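Catechol 2,3-dioxygenase (Rhodococcus sp., PDB 2WL9) probably catalyses extradiol, iron-dependent ring cleavage of catechol-type compounds in the breakdown of aromatic hydrocarbons. Local coordinates at residues Thr5-Leu10 against Gly144-Ile150; Arg44-Trp48 against Phe140-Gly144. All blocks are in the same frame, centred on the assembly; numbering follows the deposited sequence.

Contact 1. Residues Thr5-Leu10 against Gly144-Ile150. With FE (Fe (III) ion), chain K.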
loop_
_atom_site.group_PDB
_atom_site.type_symbol
_atom_site.label_atom_id
_atom_site.label_comp_id
_atom_site.label_asym_id
_atom_site.label_seq_id
_atom_site.Cartn_x
_atom_site.Cartn_y
_atom_site.Cartn_z
ATOM N N THR C 5 20.245 -20.970 -9.771
ATOM C CA THR C 5 19.155 -20.151 -9.235
ATOM C C THR C 5 18.422 -20.783 -8.036
ATOM O O THR C 5 17.731 -20.074 -7.289
ATOM C CB THR C 5 18.125 -19.839 -10.328
ATOM O OG1 THR C 5 17.600 -21.071 -10.836
ATOM C CG2 THR C 5 18.762 -19.048 -11.480
ATOM N N GLU C 6 18.559 -22.105 -7.873
ATOM C CA GLU C 6 17.945 -22.848 -6.753
ATOM C C GLU C 6 18.401 -24.304 -6.704
ATOM O O GLU C 6 18.854 -24.857 -7.711
ATOM C CB GLU C 6 16.410 -22.841 -6.841
ATOM C CG GLU C 6 15.853 -23.405 -8.164
ATOM C CD GLU C 6 14.331 -23.503 -8.189
ATOM O OE1 GLU C 6 13.766 -24.359 -7.481
ATOM O OE2 GLU C 6 13.692 -22.737 -8.932
ATOM N N LEU C 7 18.256 -24.915 -5.528
ATOM C CA LEU C 7 18.376 -26.355 -5.397
ATOM C C LEU C 7 17.068 -26.981 -5.903
ATOM O O LEU C 7 16.056 -26.955 -5.209
ATOM C CB LEU C 7 18.606 -26.718 -3.943
ATOM C CG LEU C 7 18.854 -28.181 -3.593
ATOM C CD1 LEU C 7 20.111 -28.707 -4.255
ATOM C CD2 LEU C 7 18.942 -28.328 -2.077
ATOM N N GLY C 8 17.099 -27.523 -7.111
ATOM C CA GLY C 8 15.882 -27.968 -7.793
ATOM C C GLY C 8 15.373 -29.323 -7.335
ATOM O O GLY C 8 14.178 -29.479 -7.055
ATOM N N TYR C 9 16.271 -30.303 -7.281
ATOM C CA TYR C 9 15.900 -31.667 -6.902
ATOM C C TYR C 9 17.029 -32.430 -6.217
ATOM O O TYR C 9 18.184 -32.003 -6.231
ATOM C CB TYR C 9 15.370 -32.474 -8.104
ATOM C CG TYR C 9 16.332 -32.656 -9.268
ATOM C CD1 TYR C 9 16.109 -31.999 -10.475
ATOM C CD2 TYR C 9 17.446 -33.502 -9.171
ATOM C CE1 TYR C 9 16.967 -32.164 -11.560
ATOM C CE2 TYR C 9 18.320 -33.669 -10.252
ATOM C CZ TYR C 9 18.074 -32.998 -11.438
ATOM O OH TYR C 9 18.919 -33.150 -12.510
ATOM N N LEU C 10 16.659 -33.547 -5.602
ATOM C CA LEU C 10 17.600 -34.513 -5.055
ATOM C C LEU C 10 17.200 -35.905 -5.521
ATOM O O LEU C 10 16.019 -36.249 -5.534
ATOM C CB LEU C 10 17.581 -34.492 -3.525
ATOM C CG LEU C 10 18.093 -33.281 -2.761
ATOM C CD1 LEU C 10 17.754 -33.447 -1.286
ATOM C CD2 LEU C 10 19.605 -33.118 -2.953
ATOM N N GLY C 144 10.928 -20.227 -6.298
ATOM C CA GLY C 144 12.124 -19.398 -6.435
ATOM C C GLY C 144 13.126 -19.620 -5.310
ATOM O O GLY C 144 14.088 -18.865 -5.167
ATOM N N GLN C 145 12.899 -20.666 -4.523
ATOM C CA GLN C 145 13.753 -20.990 -3.384
ATOM C C GLN C 145 14.210 -22.446 -3.353
ATOM O O GLN C 145 14.939 -22.840 -2.444
ATOM C CB GLN C 145 13.036 -20.647 -2.079
ATOM C CG GLN C 145 12.933 -19.158 -1.795
ATOM C CD GLN C 145 12.441 -18.884 -0.392
ATOM O OE1 GLN C 145 12.964 -19.428 0.576
ATOM N NE2 GLN C 145 11.427 -18.042 -0.276
ATOM N N GLY C 146 13.789 -23.243 -4.336
ATOM C CA GLY C 146 14.152 -24.663 -4.373
ATOM C C GLY C 146 13.499 -25.497 -3.282
ATOM O O GLY C 146 12.670 -24.994 -2.526
ATOM N N LEU C 147 13.875 -26.770 -3.181
ATOM C CA LEU C 147 13.180 -27.692 -2.272
ATOM C C LEU C 147 13.452 -27.444 -0.789
ATOM O O LEU C 147 12.650 -27.826 0.053
ATOM C CB LEU C 147 13.440 -29.165 -2.631
ATOM C CG LEU C 147 14.746 -29.842 -2.217
ATOM C CD1 LEU C 147 14.547 -31.345 -2.022
ATOM C CD2 LEU C 147 15.787 -29.586 -3.279
ATOM N N GLY C 148 14.580 -26.808 -0.482
ATOM C CA GLY C 148 15.023 -26.614 0.897
ATOM C C GLY C 148 16.530 -26.446 0.900
ATOM O O GLY C 148 17.079 -25.857 -0.025
ATOM N N HIS C 149 17.202 -26.955 1.931
ATOM C CA HIS C 149 18.666 -26.969 1.945
ATOM C C HIS C 149 19.243 -28.272 2.455
ATOM O O HIS C 149 18.543 -29.058 3.087
ATOM C CB HIS C 149 19.243 -25.783 2.723
ATOM C CG HIS C 149 19.100 -25.881 4.209
ATOM N ND1 HIS C 149 18.324 -25.006 4.937
ATOM C CD2 HIS C 149 19.668 -26.720 5.110
ATOM C CE1 HIS C 149 18.405 -25.312 6.220
ATOM N NE2 HIS C 149 19.212 -26.350 6.351
ATOM N N ILE C 150 20.532 -28.473 2.201
ATOM C CA ILE C 150 21.217 -29.717 2.537
ATOM C C ILE C 150 22.606 -29.475 3.113
ATOM O O ILE C 150 23.323 -28.562 2.682
ATOM C CB ILE C 150 21.356 -30.648 1.298
ATOM C CG1 ILE C 150 22.054 -29.914 0.137
ATOM C CG2 ILE C 150 19.983 -31.211 0.899
ATOM C CD1 ILE C 150 22.273 -30.753 -1.118
HETATM FE FE FE K . 19.723 -26.924 8.559
HETATM O O HOH W 1 11.242 -23.247 -7.590
HETATM O O HOH W 2 17.637 -22.999 -3.509
#

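Contact 2. Residues Arg44-Trp48 against Phe140-Gly144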
loop_
_atom_site.group_PDB
_atom_site.type_symbol
_atom_site.label_atom_id
_atom_site.label_comp_id
_atom_site.label_asym_id
_atom_site.label_seq_id
_atom_site.Cartn_x
_atom_site.Cartn_y
_atom_site.Cartn_z
ATOM N N ARG C 44 6.675 -35.264 -4.415
ATOM C CA ARG C 44 6.308 -33.972 -4.982
ATOM C C ARG C 44 5.968 -33.008 -3.848
ATOM O O ARG C 44 5.331 -33.403 -2.870
ATOM C CB ARG C 44 5.115 -34.188 -5.917
ATOM C CG ARG C 44 4.531 -32.948 -6.534
ATOM C CD ARG C 44 3.376 -33.314 -7.445
ATOM N NE ARG C 44 3.061 -32.221 -8.358
ATOM C CZ ARG C 44 1.843 -31.918 -8.790
ATOM N NH1 ARG C 44 0.783 -32.606 -8.375
ATOM N NH2 ARG C 44 1.684 -30.899 -9.618
ATOM N N MET C 45 6.409 -31.753 -3.972
ATOM C CA MET C 45 6.190 -30.748 -2.925
ATOM C C MET C 45 5.391 -29.541 -3.421
ATOM O O MET C 45 4.958 -28.698 -2.618
ATOM C CB MET C 45 7.527 -30.241 -2.368
ATOM C CG MET C 45 8.397 -31.293 -1.696
ATOM S SD MET C 45 10.019 -30.635 -1.289
ATOM C CE MET C 45 9.621 -29.417 -0.032
ATOM N N ASP C 46 5.213 -29.447 -4.735
ATOM C CA ASP C 46 4.607 -28.268 -5.355
ATOM C C ASP C 46 4.180 -28.565 -6.791
ATOM O O ASP C 46 3.967 -29.721 -7.138
ATOM C CB ASP C 46 5.561 -27.061 -5.291
ATOM C CG ASP C 46 6.884 -27.294 -6.030
ATOM O OD1 ASP C 46 7.076 -28.360 -6.654
ATOM O OD2 ASP C 46 7.748 -26.391 -5.980
ATOM N N ARG C 47 4.068 -27.520 -7.612
ATOM C CA ARG C 47 3.673 -27.649 -9.022
ATOM C C ARG C 47 4.545 -28.614 -9.846
ATOM O O ARG C 47 4.043 -29.292 -10.747
ATOM C CB ARG C 47 3.736 -26.282 -9.691
ATOM C CG ARG C 47 2.444 -25.486 -9.783
ATOM C CD ARG C 47 2.627 -24.391 -10.861
ATOM N NE ARG C 47 4.007 -23.902 -10.848
ATOM C CZ ARG C 47 4.659 -23.368 -11.881
ATOM N NH1 ARG C 47 4.078 -23.204 -13.069
ATOM N NH2 ARG C 47 5.914 -22.988 -11.714
ATOM N N TRP C 48 5.848 -28.633 -9.564
ATOM C CA TRP C 48 6.801 -29.482 -10.287
ATOM C C TRP C 48 6.391 -30.942 -10.203
ATOM O O TRP C 48 5.882 -31.389 -9.174
ATOM C CB TRP C 48 8.206 -29.367 -9.688
ATOM C CG TRP C 48 8.925 -28.065 -9.898
ATOM C CD1 TRP C 48 8.376 -26.806 -10.009
ATOM C CD2 TRP C 48 10.347 -27.888 -9.944
ATOM N NE1 TRP C 48 9.376 -25.870 -10.171
ATOM C CE2 TRP C 48 10.592 -26.507 -10.127
ATOM C CE3 TRP C 48 11.438 -28.771 -9.878
ATOM C CZ2 TRP C 48 11.894 -25.983 -10.228
ATOM C CZ3 TRP C 48 12.730 -28.253 -9.982
ATOM C CH2 TRP C 48 12.946 -26.870 -10.156
ATOM N N PHE C 140 4.230 -26.076 0.927
ATOM C CA PHE C 140 5.662 -25.960 1.158
ATOM C C PHE C 140 6.151 -24.643 0.577
ATOM O O PHE C 140 5.541 -24.098 -0.349
ATOM C CB PHE C 140 6.444 -27.143 0.549
ATOM C CG PHE C 140 6.259 -28.437 1.291
ATOM C CD1 PHE C 140 7.014 -28.716 2.428
ATOM C CD2 PHE C 140 5.325 -29.374 0.861
ATOM C CE1 PHE C 140 6.844 -29.910 3.118
ATOM C CE2 PHE C 140 5.137 -30.566 1.551
ATOM C CZ PHE C 140 5.906 -30.836 2.685
ATOM N N VAL C 141 7.232 -24.124 1.152
ATOM C CA VAL C 141 7.938 -22.971 0.605
ATOM C C VAL C 141 8.965 -23.458 -0.416
ATOM O O VAL C 141 9.969 -24.084 -0.049
ATOM C CB VAL C 141 8.669 -22.163 1.713
ATOM C CG1 VAL C 141 9.427 -21.002 1.103
ATOM C CG2 VAL C 141 7.686 -21.668 2.774
ATOM N N THR C 142 8.721 -23.197 -1.698
ATOM C CA THR C 142 9.659 -23.649 -2.728
ATOM C C THR C 142 9.893 -22.641 -3.846
ATOM O O THR C 142 10.992 -22.584 -4.409
ATOM C CB THR C 142 9.216 -24.969 -3.407
ATOM O OG1 THR C 142 7.929 -24.786 -4.014
ATOM C CG2 THR C 142 9.183 -26.138 -2.417
ATOM N N GLU C 143 8.852 -21.876 -4.172
ATOM C CA GLU C 143 8.839 -20.989 -5.331
ATOM C C GLU C 143 10.012 -20.009 -5.356
ATOM O O GLU C 143 10.087 -19.087 -4.544
ATOM C CB GLU C 143 7.506 -20.230 -5.393
ATOM C CG GLU C 143 7.310 -19.401 -6.659
ATOM C CD GLU C 143 7.132 -20.250 -7.900
ATOM O OE1 GLU C 143 6.179 -21.065 -7.934
ATOM O OE2 GLU C 143 7.945 -20.096 -8.847
ATOM N N GLY C 144 10.928 -20.227 -6.298
ATOM C CA GLY C 144 12.124 -19.398 -6.435
ATOM C C GLY C 144 13.126 -19.620 -5.310
ATOM O O GLY C 144 14.088 -18.865 -5.167
HETATM O O HOH W 3 3.639 -26.428 -2.000
HETATM O O HOH W 4 8.897 -22.960 -10.002
#

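Contact 1. Residues Thr5-Leu10 against Gly144-Ile150
The seam between the two glyoxalase-type domains, beside the iron site of this type I extradiol dioxygenase, is closed where L7 and L147 meet. The amide of L147 donates to L7 O, with L147 N 3.0 Å from L7 O and an N-H...O angle of 154°. Beside this bond the two leucine side chains pack at a slant, tightly, L7 CG standing 3.4 Å from L147 CD2. With CG anti to the backbone N (chi1 -176°), L7 also extends its CD2 branch toward I150, L7 CD2 reaching I150 CG1 at 4.1 Å. L10 continues the apolar layer at about a right angle to L147: L10 CD1 meets L147 CD1 at 3.9 Å and I150 CG2 at 3.8 Å, while L213 and I65 also pack on L10. A classic beta bulge in strand 6-14 sets G8 and Y9 together opposite G66, and Y9 is directed away from 144-150, its ring stacked on F119. At the other end of the strand E6 points at G146, which has no side chain and can lie close, G146 CA being 3.1 Å from E6 OE1. The buried E6 carboxylate is held by salt bridges, OE1 to R51 and OE2 to R68, which would probably favour its charged form. Water 1 donates to E6 OE1 and accepts from G144 N, and water 2 links the backbones further, accepting from L7 N and donating to Q145 O. Further on, in strand 149-152, I150 faces the leucines and H149 turns away from them, H149 NE2 binding the iron at 2.3 Å. H212 and E263 bind the same metal, completing the facial triad of two histidines and one carboxylate.

Contact 2. Residues Arg44-Trp48 against Phe140-Gly144
M45 lies against F140 in a Met-aromatic contact, made between the turn that joins strands 40-44 and 52-56 of the N-terminal domain and the linker leading to strand 149-152. From the backbone outward, M45 CB sits 4.0 Å from F140 CD2, and CG comes over one face of the ring. SD rides above the same ring at a distance, 5.2 Å from the F140 centroid and 15° off its normal. The chain then bends at chi3 (67°), bringing the methyl back down: M45 CE meets F140 CD1 at 3.7 Å and is also 4.1 Å from T142 CG2. I215 of strand 210-217 packs against both M45 and F140. The two backbones are joined here by water 3, which donates to M45 O and accepts from F140 N. Next along the turn, D46 takes a short hydrogen bond from the threonine hydroxyl, T142 OG1 to D46 OD2 being 2.5 Å; the oxygen is met on its anti side, 24° out of the carboxylate plane. The same OD2 pairs with R51, and OD1 accepts from W48 N, which lies above the carboxylate plane, in an Asx turn; bonds to both oxygens restrict its rotation. R44 holds the turn through its guanidinium, NE donating to W48 O and NH2 to R47 O, both acceptors in the guanidinium plane. R47 and E143 probably attract by charge alone, R47 NH2 lying 4.2 Å from E143 OE1, which stands well out of the guanidinium plane; the salt bridge of R47 is with E276 of the second subunit. Water 4 bridges W48 and E143, lying in the plane of the indole: it accepts from W48 NE1 at 3.0 Å and donates to E143 OE2 at 3.2 Å.

Overall arrangement
Both contacts join the N-terminal domain to the linker that runs into strand 149-152, and they share G144, contact 2 being nested within the loop closed by contact 1. Contact 1 lies deep, about 6 Å between its centre and that of the chain, and is chiefly leucine packing on L147 and I150, just beside the iron ligand, with one buried carboxylate. Contact 2, about 13 Å out, pairs turn with linker and mixes a sulfur-aromatic core with carboxylate, hydroxyl and water bonds toward the partly exposed side. They touch where M45 CE packs on L147 O and W48 on G8 O. R51 ties them together, forming salt bridges with both E6 and D46, and each reaches the second subunit.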